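Local atomic coordinates of lactococcal phage P2 ORF15 (Lactococcus phage p2, PDB entry 2WZP), a protein that probably serves as the distal tail (Dit) protein, the hub of the baseplate by which the phage tail end recognises its host. Residues M[31-36]-M[122-127]; M[243-248]-M[304-309]; M[250-255]-M[297-302]. All coordinates share one frame; numbering follows the deposited sequence.

Interaction 1: residues M[31-36]-M[122-127]; sequences RQYKIH and LEYQTE
Glu123 and Lys34 form a hydrogen-bonded pair between strands 32-36 and 120-125, antiparallel neighbours in a seven-stranded sheet of the N-terminal Dit region; the axes of the two short segments run at 161°. Gln32 and Gln125 form a second such pair, with Gln32 N 2.8 Å from Gln125 O. Outward along Glu123, CB lies 3.6 Å from His36 NE2, and with CG anti to the backbone N (chi1 179°) the extended chain runs alongside Lys34, CD coming 4.1 Å from Lys34 CD. OE1 then takes a hydrogen bond from His36 NE2 at 2.8 Å on its anti lone pair, with the imidazole and carboxylate nearly coplanar. On the other face, Tyr33 and Tyr124 point the same way, their planes 28° apart and displaced so that the rings barely overlap, centroids 5.2 Å apart. Arg31 CG meets the edge of the Tyr124 ring, 3.6 Å from Tyr124 CE1. Glu144 of the second subunit forms a salt bridge with Arg31 and a hydrogen bond with the Tyr33 hydroxyl; Lys142 of that subunit hydrogen-bonds the Tyr124 hydroxyl. Glu123 OE2, also bonded to Gln130, shares one water with Lys34 NZ and Gln125 OE1, which the water reaches at 2.7 Å.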
loop_
_atom_site.group_PDB
_atom_site.type_symbol
_atom_site.label_atom_id
_atom_site.label_comp_id
_atom_site.label_asym_id
_atom_site.label_seq_id
_atom_site.Cartn_x
_atom_site.Cartn_y
_atom_site.Cartn_z
ATOM N N ARG M 31 17.104 1.492 -31.550
ATOM C CA ARG M 31 16.923 0.060 -31.613
ATOM C C ARG M 31 15.683 -0.281 -32.471
ATOM O O ARG M 31 14.714 0.476 -32.468
ATOM C CB ARG M 31 16.799 -0.388 -30.145
ATOM C CG ARG M 31 16.347 -1.777 -29.837
ATOM C CD ARG M 31 14.841 -1.923 -29.963
ATOM N NE ARG M 31 14.044 -1.216 -28.958
ATOM C CZ ARG M 31 12.993 -0.441 -29.227
ATOM N NH1 ARG M 31 12.667 -0.157 -30.482
ATOM N NH2 ARG M 31 12.276 0.078 -28.240
ATOM N N GLN M 32 15.716 -1.414 -33.208
ATOM C CA GLN M 32 14.629 -1.875 -34.082
ATOM C C GLN M 32 14.290 -3.313 -33.764
ATOM O O GLN M 32 15.193 -4.145 -33.662
ATOM C CB GLN M 32 15.027 -1.795 -35.581
ATOM C CG GLN M 32 15.492 -0.431 -36.101
ATOM C CD GLN M 32 14.341 0.512 -36.312
ATOM O OE1 GLN M 32 13.609 0.410 -37.287
ATOM N NE2 GLN M 32 14.150 1.445 -35.397
ATOM N N TYR M 33 12.987 -3.616 -33.656
ATOM C CA TYR M 33 12.483 -4.967 -33.434
ATOM C C TYR M 33 11.589 -5.342 -34.593
ATOM O O TYR M 33 10.832 -4.507 -35.077
ATOM C CB TYR M 33 11.661 -5.080 -32.136
ATOM C CG TYR M 33 12.452 -5.048 -30.849
ATOM C CD1 TYR M 33 13.488 -5.952 -30.619
ATOM C CD2 TYR M 33 12.082 -4.206 -29.807
ATOM C CE1 TYR M 33 14.195 -5.949 -29.419
ATOM C CE2 TYR M 33 12.761 -4.220 -28.586
ATOM C CZ TYR M 33 13.835 -5.071 -28.409
ATOM O OH TYR M 33 14.493 -5.087 -27.206
ATOM N N LYS M 34 11.639 -6.600 -35.022
ATOM C CA LYS M 34 10.766 -7.089 -36.096
ATOM C C LYS M 34 10.362 -8.509 -35.772
ATOM O O LYS M 34 11.156 -9.240 -35.189
ATOM C CB LYS M 34 11.485 -7.060 -37.463
ATOM C CG LYS M 34 11.695 -5.678 -38.014
ATOM C CD LYS M 34 12.529 -5.707 -39.259
ATOM C CE LYS M 34 12.638 -4.347 -39.912
ATOM N NZ LYS M 34 13.374 -3.385 -39.059
ATOM N N ILE M 35 9.149 -8.907 -36.142
ATOM C CA ILE M 35 8.682 -10.278 -35.967
ATOM C C ILE M 35 8.636 -10.900 -37.366
ATOM O O ILE M 35 7.982 -10.351 -38.247
ATOM C CB ILE M 35 7.323 -10.340 -35.207
ATOM C CG1 ILE M 35 7.502 -10.054 -33.687
ATOM C CG2 ILE M 35 6.548 -11.658 -35.453
ATOM C CD1 ILE M 35 8.337 -11.090 -32.829
ATOM N N HIS M 36 9.390 -11.997 -37.582
ATOM C CA HIS M 36 9.424 -12.726 -38.854
ATOM C C HIS M 36 8.639 -14.001 -38.667
ATOM O O HIS M 36 8.839 -14.696 -37.663
ATOM C CB HIS M 36 10.858 -13.087 -39.257
ATOM C CG HIS M 36 11.746 -11.918 -39.503
ATOM N ND1 HIS M 36 12.059 -11.513 -40.784
ATOM C CD2 HIS M 36 12.395 -11.124 -38.620
ATOM C CE1 HIS M 36 12.867 -10.476 -40.641
ATOM N NE2 HIS M 36 13.096 -10.204 -39.355
ATOM N N LEU M 122 12.215 -13.064 -33.587
ATOM C CA LEU M 122 12.388 -11.658 -33.255
ATOM C C LEU M 122 13.777 -11.196 -33.740
ATOM O O LEU M 122 14.791 -11.832 -33.451
ATOM C CB LEU M 122 12.231 -11.429 -31.736
ATOM C CG LEU M 122 12.521 -10.021 -31.193
ATOM C CD1 LEU M 122 11.339 -9.082 -31.444
ATOM C CD2 LEU M 122 12.839 -10.095 -29.721
ATOM N N GLU M 123 13.798 -10.112 -34.502
ATOM C CA GLU M 123 15.022 -9.472 -34.962
ATOM C C GLU M 123 15.283 -8.304 -33.998
ATOM O O GLU M 123 14.387 -7.532 -33.701
ATOM C CB GLU M 123 14.857 -8.990 -36.399
ATOM C CG GLU M 123 16.080 -8.294 -36.947
ATOM C CD GLU M 123 15.931 -7.801 -38.370
ATOM O OE1 GLU M 123 15.216 -8.451 -39.167
ATOM O OE2 GLU M 123 16.548 -6.760 -38.689
ATOM N N TYR M 124 16.480 -8.224 -33.465
ATOM C CA TYR M 124 16.897 -7.200 -32.506
ATOM C C TYR M 124 18.108 -6.510 -33.133
ATOM O O TYR M 124 19.178 -7.112 -33.272
ATOM C CB TYR M 124 17.247 -7.870 -31.164
ATOM C CG TYR M 124 17.786 -6.995 -30.053
ATOM C CD1 TYR M 124 17.409 -5.658 -29.942
ATOM C CD2 TYR M 124 18.580 -7.532 -29.044
ATOM C CE1 TYR M 124 17.837 -4.872 -28.870
ATOM C CE2 TYR M 124 18.981 -6.767 -27.948
ATOM C CZ TYR M 124 18.617 -5.432 -27.869
ATOM O OH TYR M 124 19.016 -4.692 -26.780
ATOM N N GLN M 125 17.891 -5.277 -33.599
ATOM C CA GLN M 125 18.917 -4.505 -34.285
ATOM C C GLN M 125 19.246 -3.185 -33.612
ATOM O O GLN M 125 18.347 -2.417 -33.268
ATOM C CB GLN M 125 18.539 -4.267 -35.756
ATOM C CG GLN M 125 19.724 -3.745 -36.538
ATOM C CD GLN M 125 19.405 -3.313 -37.925
ATOM O OE1 GLN M 125 18.282 -2.908 -38.253
ATOM N NE2 GLN M 125 20.419 -3.365 -38.766
ATOM N N THR M 126 20.561 -2.936 -33.442
ATOM C CA THR M 126 21.151 -1.709 -32.894
ATOM C C THR M 126 22.281 -1.277 -33.835
ATOM O O THR M 126 22.425 -1.851 -34.913
ATOM C CB THR M 126 21.583 -1.871 -31.425
ATOM O OG1 THR M 126 22.636 -2.822 -31.338
ATOM C CG2 THR M 126 20.431 -2.250 -30.510
ATOM N N GLU M 127 23.055 -0.253 -33.462
ATOM C CA GLU M 127 24.174 0.239 -34.274
ATOM C C GLU M 127 25.348 -0.752 -34.222
ATOM O O GLU M 127 26.196 -0.736 -35.112
ATOM C CB GLU M 127 24.622 1.625 -33.779
ATOM C CG GLU M 127 23.538 2.685 -33.840
ATOM C CD GLU M 127 23.874 3.993 -33.152
ATOM O OE1 GLU M 127 24.675 4.769 -33.722
ATOM O OE2 GLU M 127 23.364 4.233 -32.032
HETATM O O HOH W 1 15.887 -4.178 -38.085
#

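Interaction 2: residues M[243-248]-M[304-309]; sequences RFLDDI and KGQMEL
Glu308 OE2 is gripped by two nitrogens of Arg243, NE and NH2, each 3.2 Å from it. Arg243 thus grips side-on, and the bonds are bent, with N-H...O angles of 144° and 141°; both donors come from the same face of the carboxylate, out of its plane. The Arg243 chain, extended from CG to NE, runs beside Glu308 and points the same way; its remaining nitrogen, NH1, pairs with Glu251. Leu245 packs against both charged groups: CD2 sits over the centre of the guanidinium, while CD1 lies 3.6 Å from Glu308 CD. Beneath these side chains, strands 240-246 and 305-310 are antiparallel neighbours in a four-stranded sheet of the C-terminal Dit region, with Leu245 N 2.8 Å from Gln306 O in one of the four backbone bonds. On the other side of the sheet Phe244 and Met307 form a non-hydrogen-bonded pair. Met307 CG is 3.9 Å from the Phe244 ring centroid and 17° off the normal, a CH-pi contact. Its SD lies obliquely near the same ring, a Met-aromatic contact, and Trp218 and Ile220 cover both residues. Near Asp247, one water accepts from Asp247 N and donates to Lys304 O at 2.9 Å.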
loop_
_atom_site.group_PDB
_atom_site.type_symbol
_atom_site.label_atom_id
_atom_site.label_comp_id
_atom_site.label_asym_id
_atom_site.label_seq_id
_atom_site.Cartn_x
_atom_site.Cartn_y
_atom_site.Cartn_z
ATOM N N ARG M 243 33.715 -34.895 -39.750
ATOM C CA ARG M 243 34.241 -35.178 -38.407
ATOM C C ARG M 243 34.710 -33.919 -37.705
ATOM O O ARG M 243 35.114 -32.955 -38.365
ATOM C CB ARG M 243 35.309 -36.268 -38.391
ATOM C CG ARG M 243 36.652 -35.884 -38.981
ATOM C CD ARG M 243 37.505 -37.114 -38.962
ATOM N NE ARG M 243 38.906 -36.812 -39.206
ATOM C CZ ARG M 243 39.912 -37.284 -38.489
ATOM N NH1 ARG M 243 39.683 -38.084 -37.453
ATOM N NH2 ARG M 243 41.158 -36.971 -38.801
ATOM N N PHE M 244 34.656 -33.928 -36.365
ATOM C CA PHE M 244 35.018 -32.785 -35.547
ATOM C C PHE M 244 36.170 -33.164 -34.680
ATOM O O PHE M 244 36.146 -34.213 -34.039
ATOM C CB PHE M 244 33.823 -32.321 -34.695
ATOM C CG PHE M 244 32.731 -31.662 -35.504
ATOM C CD1 PHE M 244 32.708 -30.283 -35.671
ATOM C CD2 PHE M 244 31.738 -32.423 -36.115
ATOM C CE1 PHE M 244 31.720 -29.679 -36.448
ATOM C CE2 PHE M 244 30.765 -31.820 -36.909
ATOM C CZ PHE M 244 30.760 -30.452 -37.073
ATOM N N LEU M 245 37.174 -32.293 -34.647
ATOM C CA LEU M 245 38.401 -32.458 -33.884
ATOM C C LEU M 245 38.535 -31.344 -32.857
ATOM O O LEU M 245 38.242 -30.191 -33.167
ATOM C CB LEU M 245 39.618 -32.417 -34.837
ATOM C CG LEU M 245 39.562 -33.172 -36.183
ATOM C CD1 LEU M 245 40.787 -32.875 -36.967
ATOM C CD2 LEU M 245 39.522 -34.684 -35.995
ATOM N N ASP M 246 39.017 -31.676 -31.653
ATOM C CA ASP M 246 39.249 -30.702 -30.583
ATOM C C ASP M 246 40.532 -29.887 -30.836
ATOM O O ASP M 246 41.213 -30.106 -31.846
ATOM C CB ASP M 246 39.260 -31.388 -29.198
ATOM C CG ASP M 246 40.372 -32.403 -28.942
ATOM O OD1 ASP M 246 40.305 -33.109 -27.905
ATOM O OD2 ASP M 246 41.332 -32.465 -29.754
ATOM N N ASP M 247 40.859 -28.947 -29.929
ATOM C CA ASP M 247 42.035 -28.084 -30.053
ATOM C C ASP M 247 43.378 -28.814 -30.171
ATOM O O ASP M 247 44.282 -28.286 -30.822
ATOM C CB ASP M 247 42.057 -26.963 -29.007
ATOM C CG ASP M 247 41.866 -27.396 -27.567
ATOM O OD1 ASP M 247 41.380 -26.570 -26.763
ATOM O OD2 ASP M 247 42.133 -28.584 -27.257
ATOM N N ILE M 248 43.474 -30.051 -29.642
ATOM C CA ILE M 248 44.681 -30.885 -29.734
ATOM C C ILE M 248 44.658 -31.889 -30.909
ATOM O O ILE M 248 45.513 -32.784 -30.974
ATOM C CB ILE M 248 45.107 -31.500 -28.371
ATOM C CG1 ILE M 248 44.116 -32.577 -27.887
ATOM C CG2 ILE M 248 45.292 -30.400 -27.326
ATOM C CD1 ILE M 248 44.502 -33.331 -26.588
ATOM N N LYS M 304 35.672 -25.998 -29.789
ATOM C CA LYS M 304 36.700 -25.285 -30.541
ATOM C C LYS M 304 37.660 -26.331 -31.091
ATOM O O LYS M 304 37.937 -27.346 -30.450
ATOM C CB LYS M 304 37.447 -24.275 -29.650
ATOM C CG LYS M 304 36.609 -23.033 -29.315
ATOM C CD LYS M 304 37.372 -22.043 -28.438
ATOM C CE LYS M 304 36.438 -21.072 -27.739
ATOM N NZ LYS M 304 37.149 -20.220 -26.743
ATOM N N GLY M 305 38.098 -26.104 -32.306
ATOM C CA GLY M 305 38.977 -27.001 -33.027
ATOM C C GLY M 305 38.664 -26.878 -34.489
ATOM O O GLY M 305 38.544 -25.757 -35.005
ATOM N N GLN M 306 38.462 -28.013 -35.156
ATOM C CA GLN M 306 38.132 -27.968 -36.584
ATOM C C GLN M 306 37.298 -29.101 -37.106
ATOM O O GLN M 306 37.358 -30.214 -36.576
ATOM C CB GLN M 306 39.377 -27.794 -37.454
ATOM C CG GLN M 306 40.441 -28.843 -37.299
ATOM C CD GLN M 306 41.739 -28.383 -37.911
ATOM O OE1 GLN M 306 42.525 -29.207 -38.405
ATOM N NE2 GLN M 306 41.994 -27.063 -37.898
ATOM N N MET M 307 36.536 -28.813 -38.179
ATOM C CA MET M 307 35.744 -29.825 -38.860
ATOM C C MET M 307 36.421 -30.209 -40.188
ATOM O O MET M 307 36.798 -29.341 -40.988
ATOM C CB MET M 307 34.286 -29.386 -39.110
ATOM C CG MET M 307 33.436 -30.472 -39.693
ATOM S SD MET M 307 31.891 -29.822 -40.275
ATOM C CE MET M 307 32.339 -29.348 -41.946
ATOM N N GLU M 308 36.540 -31.524 -40.410
ATOM C CA GLU M 308 37.076 -32.065 -41.639
ATOM C C GLU M 308 35.966 -32.787 -42.359
ATOM O O GLU M 308 35.009 -33.244 -41.733
ATOM C CB GLU M 308 38.238 -33.027 -41.350
ATOM C CG GLU M 308 39.483 -32.321 -40.818
ATOM C CD GLU M 308 40.667 -33.228 -40.568
ATOM O OE1 GLU M 308 41.760 -32.703 -40.249
ATOM O OE2 GLU M 308 40.493 -34.469 -40.660
ATOM N N LEU M 309 36.066 -32.856 -43.681
ATOM C CA LEU M 309 35.114 -33.567 -44.514
ATOM C C LEU M 309 35.536 -35.037 -44.574
ATOM O O LEU M 309 36.717 -35.345 -44.414
ATOM C CB LEU M 309 35.108 -32.990 -45.936
ATOM C CG LEU M 309 34.911 -31.491 -46.136
ATOM C CD1 LEU M 309 34.883 -31.148 -47.632
ATOM C CD2 LEU M 309 33.655 -30.979 -45.431
HETATM O O HOH W 2 38.624 -28.200 -27.789
#

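Interaction 3: residues M[250-255]-M[297-302]; sequences NEYTAI and YRTRII
Thr253 OG1 donates a hydrogen bond to Thr299 O at 2.6 Å, tying strand 251-257, an outermost strand of a four-stranded antiparallel sheet, to an irregular loop that runs between strands 284-287 and 305-310. The donor lies in the carbonyl plane on a lone pair, at a C=O...donor angle of 133°. Thr253 sends its hydroxyl there because OG1 stands anti to the backbone N (chi1 -155°), while its CB rests 3.8 Å from Thr299 CG2. This is the enclosed part of the contact, where Thr253, Ile255 and Tyr297 are all buried. The edge of the Tyr297 ring comes up to Thr253 OG1, and over one face of that ring lies Ile255 CG1, 3.9 Å from the centroid and 17° off the normal, a CH-pi contact between side chains that point the same way. The Tyr297 hydroxyl goes on to Tyr277.

Tyr252 presents its edge to the loop, with CE1 3.5 Å from Ile301 O and OH 3.7 Å from Ile302 CG2; that hydroxyl bonds to Glu303 N beyond. The outer margin is looser. Arg298, only partly buried, touches the strand through its aliphatic base, CB 3.4 Å from Tyr252 O, while its guanidinium leads away to a long, weak ion pair with an acidic side chain of another protein's chain. Arg300 forms a salt bridge with an acidic side chain of that chain, and the exposed Ile301 leads its side chain away from the strand. The loop's turn at this margin is an ST turn, in which Thr299 OG1 accepts from Ile301 N at 3.0 Å.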
loop_
_atom_site.group_PDB
_atom_site.type_symbol
_atom_site.label_atom_id
_atom_site.label_comp_id
_atom_site.label_asym_id
_atom_site.label_seq_id
_atom_site.Cartn_x
_atom_site.Cartn_y
_atom_site.Cartn_z
ATOM N N ASN M 250 42.253 -34.174 -31.832
ATOM C CA ASN M 250 41.643 -35.483 -31.614
ATOM C C ASN M 250 40.147 -35.489 -31.958
ATOM O O ASN M 250 39.434 -34.561 -31.574
ATOM C CB ASN M 250 41.851 -35.922 -30.165
ATOM C CG ASN M 250 43.266 -36.344 -29.873
ATOM O OD1 ASN M 250 43.907 -37.081 -30.632
ATOM N ND2 ASN M 250 43.776 -35.916 -28.747
ATOM N N GLU M 251 39.662 -36.528 -32.662
ATOM C CA GLU M 251 38.246 -36.592 -33.016
ATOM C C GLU M 251 37.390 -36.878 -31.792
ATOM O O GLU M 251 37.718 -37.782 -31.019
ATOM C CB GLU M 251 38.017 -37.625 -34.117
ATOM C CG GLU M 251 36.578 -37.755 -34.556
ATOM C CD GLU M 251 36.353 -38.924 -35.484
ATOM O OE1 GLU M 251 37.182 -39.123 -36.400
ATOM O OE2 GLU M 251 35.337 -39.632 -35.308
ATOM N N TYR M 252 36.322 -36.087 -31.601
ATOM C CA TYR M 252 35.434 -36.245 -30.447
ATOM C C TYR M 252 33.976 -36.550 -30.847
ATOM O O TYR M 252 33.195 -36.955 -29.989
ATOM C CB TYR M 252 35.533 -35.023 -29.495
ATOM C CG TYR M 252 35.038 -33.730 -30.113
ATOM C CD1 TYR M 252 33.702 -33.349 -30.005
ATOM C CD2 TYR M 252 35.894 -32.908 -30.836
ATOM C CE1 TYR M 252 33.230 -32.181 -30.606
ATOM C CE2 TYR M 252 35.438 -31.729 -31.424
ATOM C CZ TYR M 252 34.102 -31.373 -31.314
ATOM O OH TYR M 252 33.632 -30.232 -31.914
ATOM N N THR M 253 33.612 -36.304 -32.123
ATOM C CA THR M 253 32.287 -36.540 -32.727
ATOM C C THR M 253 32.374 -36.492 -34.266
ATOM O O THR M 253 33.307 -35.885 -34.820
ATOM C CB THR M 253 31.177 -35.617 -32.147
ATOM O OG1 THR M 253 29.917 -36.256 -32.327
ATOM C CG2 THR M 253 31.124 -34.229 -32.801
ATOM N N ALA M 254 31.381 -37.117 -34.940
ATOM C CA ALA M 254 31.269 -37.177 -36.404
ATOM C C ALA M 254 29.869 -37.633 -36.831
ATOM O O ALA M 254 29.232 -38.443 -36.149
ATOM C CB ALA M 254 32.300 -38.138 -36.967
ATOM N N ILE M 255 29.404 -37.119 -37.970
ATOM C CA ILE M 255 28.120 -37.474 -38.584
ATOM C C ILE M 255 28.524 -38.106 -39.918
ATOM O O ILE M 255 28.889 -37.381 -40.831
ATOM C CB ILE M 255 27.206 -36.220 -38.740
ATOM C CG1 ILE M 255 26.977 -35.533 -37.372
ATOM C CG2 ILE M 255 25.881 -36.589 -39.407
ATOM C CD1 ILE M 255 26.698 -34.076 -37.439
ATOM N N TYR M 297 28.948 -40.705 -33.624
ATOM C CA TYR M 297 28.139 -39.541 -33.274
ATOM C C TYR M 297 28.020 -39.537 -31.758
ATOM O O TYR M 297 27.005 -39.975 -31.225
ATOM C CB TYR M 297 26.750 -39.643 -33.921
ATOM C CG TYR M 297 26.007 -38.335 -34.048
ATOM C CD1 TYR M 297 26.573 -37.141 -33.621
ATOM C CD2 TYR M 297 24.762 -38.280 -34.652
ATOM C CE1 TYR M 297 25.912 -35.929 -33.777
ATOM C CE2 TYR M 297 24.099 -37.070 -34.834
ATOM C CZ TYR M 297 24.675 -35.895 -34.387
ATOM O OH TYR M 297 24.014 -34.701 -34.536
ATOM N N ARG M 298 29.091 -39.111 -31.069
ATOM C CA ARG M 298 29.155 -39.105 -29.617
ATOM C C ARG M 298 28.292 -37.980 -29.065
ATOM O O ARG M 298 27.537 -38.190 -28.118
ATOM C CB ARG M 298 30.629 -39.010 -29.132
ATOM C CG ARG M 298 30.831 -38.496 -27.662
ATOM C CD ARG M 298 30.394 -39.502 -26.583
ATOM N NE ARG M 298 30.278 -38.975 -25.209
ATOM C CZ ARG M 298 29.193 -38.390 -24.693
ATOM N NH1 ARG M 298 28.124 -38.161 -25.451
ATOM N NH2 ARG M 298 29.182 -37.998 -23.426
ATOM N N THR M 299 28.383 -36.796 -29.680
ATOM C CA THR M 299 27.692 -35.586 -29.229
ATOM C C THR M 299 27.357 -34.632 -30.377
ATOM O O THR M 299 27.923 -34.747 -31.465
ATOM C CB THR M 299 28.561 -34.878 -28.167
ATOM O OG1 THR M 299 27.816 -33.783 -27.648
ATOM C CG2 THR M 299 29.915 -34.350 -28.739
ATOM N N ARG M 300 26.477 -33.662 -30.104
ATOM C CA ARG M 300 26.052 -32.601 -31.027
ATOM C C ARG M 300 26.746 -31.314 -30.568
ATOM O O ARG M 300 26.665 -30.307 -31.269
ATOM C CB ARG M 300 24.517 -32.385 -30.943
ATOM C CG ARG M 300 23.627 -33.222 -31.889
ATOM C CD ARG M 300 22.104 -32.871 -31.831
ATOM N NE ARG M 300 21.540 -33.222 -30.524
ATOM C CZ ARG M 300 21.560 -32.423 -29.457
ATOM N NH1 ARG M 300 22.032 -31.184 -29.552
ATOM N NH2 ARG M 300 21.097 -32.854 -28.288
ATOM N N ILE M 301 27.385 -31.334 -29.374
ATOM C CA ILE M 301 28.059 -30.187 -28.765
ATOM C C ILE M 301 29.415 -29.972 -29.458
ATOM O O ILE M 301 30.385 -30.713 -29.226
ATOM C CB ILE M 301 28.199 -30.293 -27.199
ATOM C CG1 ILE M 301 26.912 -30.702 -26.439
ATOM C CG2 ILE M 301 28.816 -29.040 -26.602
ATOM C CD1 ILE M 301 25.508 -30.051 -26.906
ATOM N N ILE M 302 29.467 -28.938 -30.294
ATOM C CA ILE M 302 30.636 -28.588 -31.086
ATOM C C ILE M 302 31.618 -27.724 -30.289
ATOM O O ILE M 302 31.288 -26.610 -29.865
ATOM C CB ILE M 302 30.231 -27.983 -32.464
ATOM C CG1 ILE M 302 29.211 -28.869 -33.253
ATOM C CG2 ILE M 302 31.424 -27.594 -33.294
ATOM C CD1 ILE M 302 29.423 -30.434 -33.358
#

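In the fold
Interaction 1 comes first along the chain and lies in the seven-stranded sheet of the N-terminal Dit region. Interactions 2 and 3 follow in the C-terminal region, on the opposite side of the chain's centre; each has its centre 34 Å from that of interaction 1. Interactions 2 and 3 lie about 9 Å apart between centres and touch, for instance through the Arg243-Glu251 salt bridge: strands 240-246 and 251-257 succeed each other and adjoin in the four-stranded sheet, and interaction 3 closes within the sequence span of interaction 2. Interaction 1 borders a second subunit, whereas the loop of interaction 3 faces a different protein, consistent with a hub using separate regions for self-association and for carrying a partner.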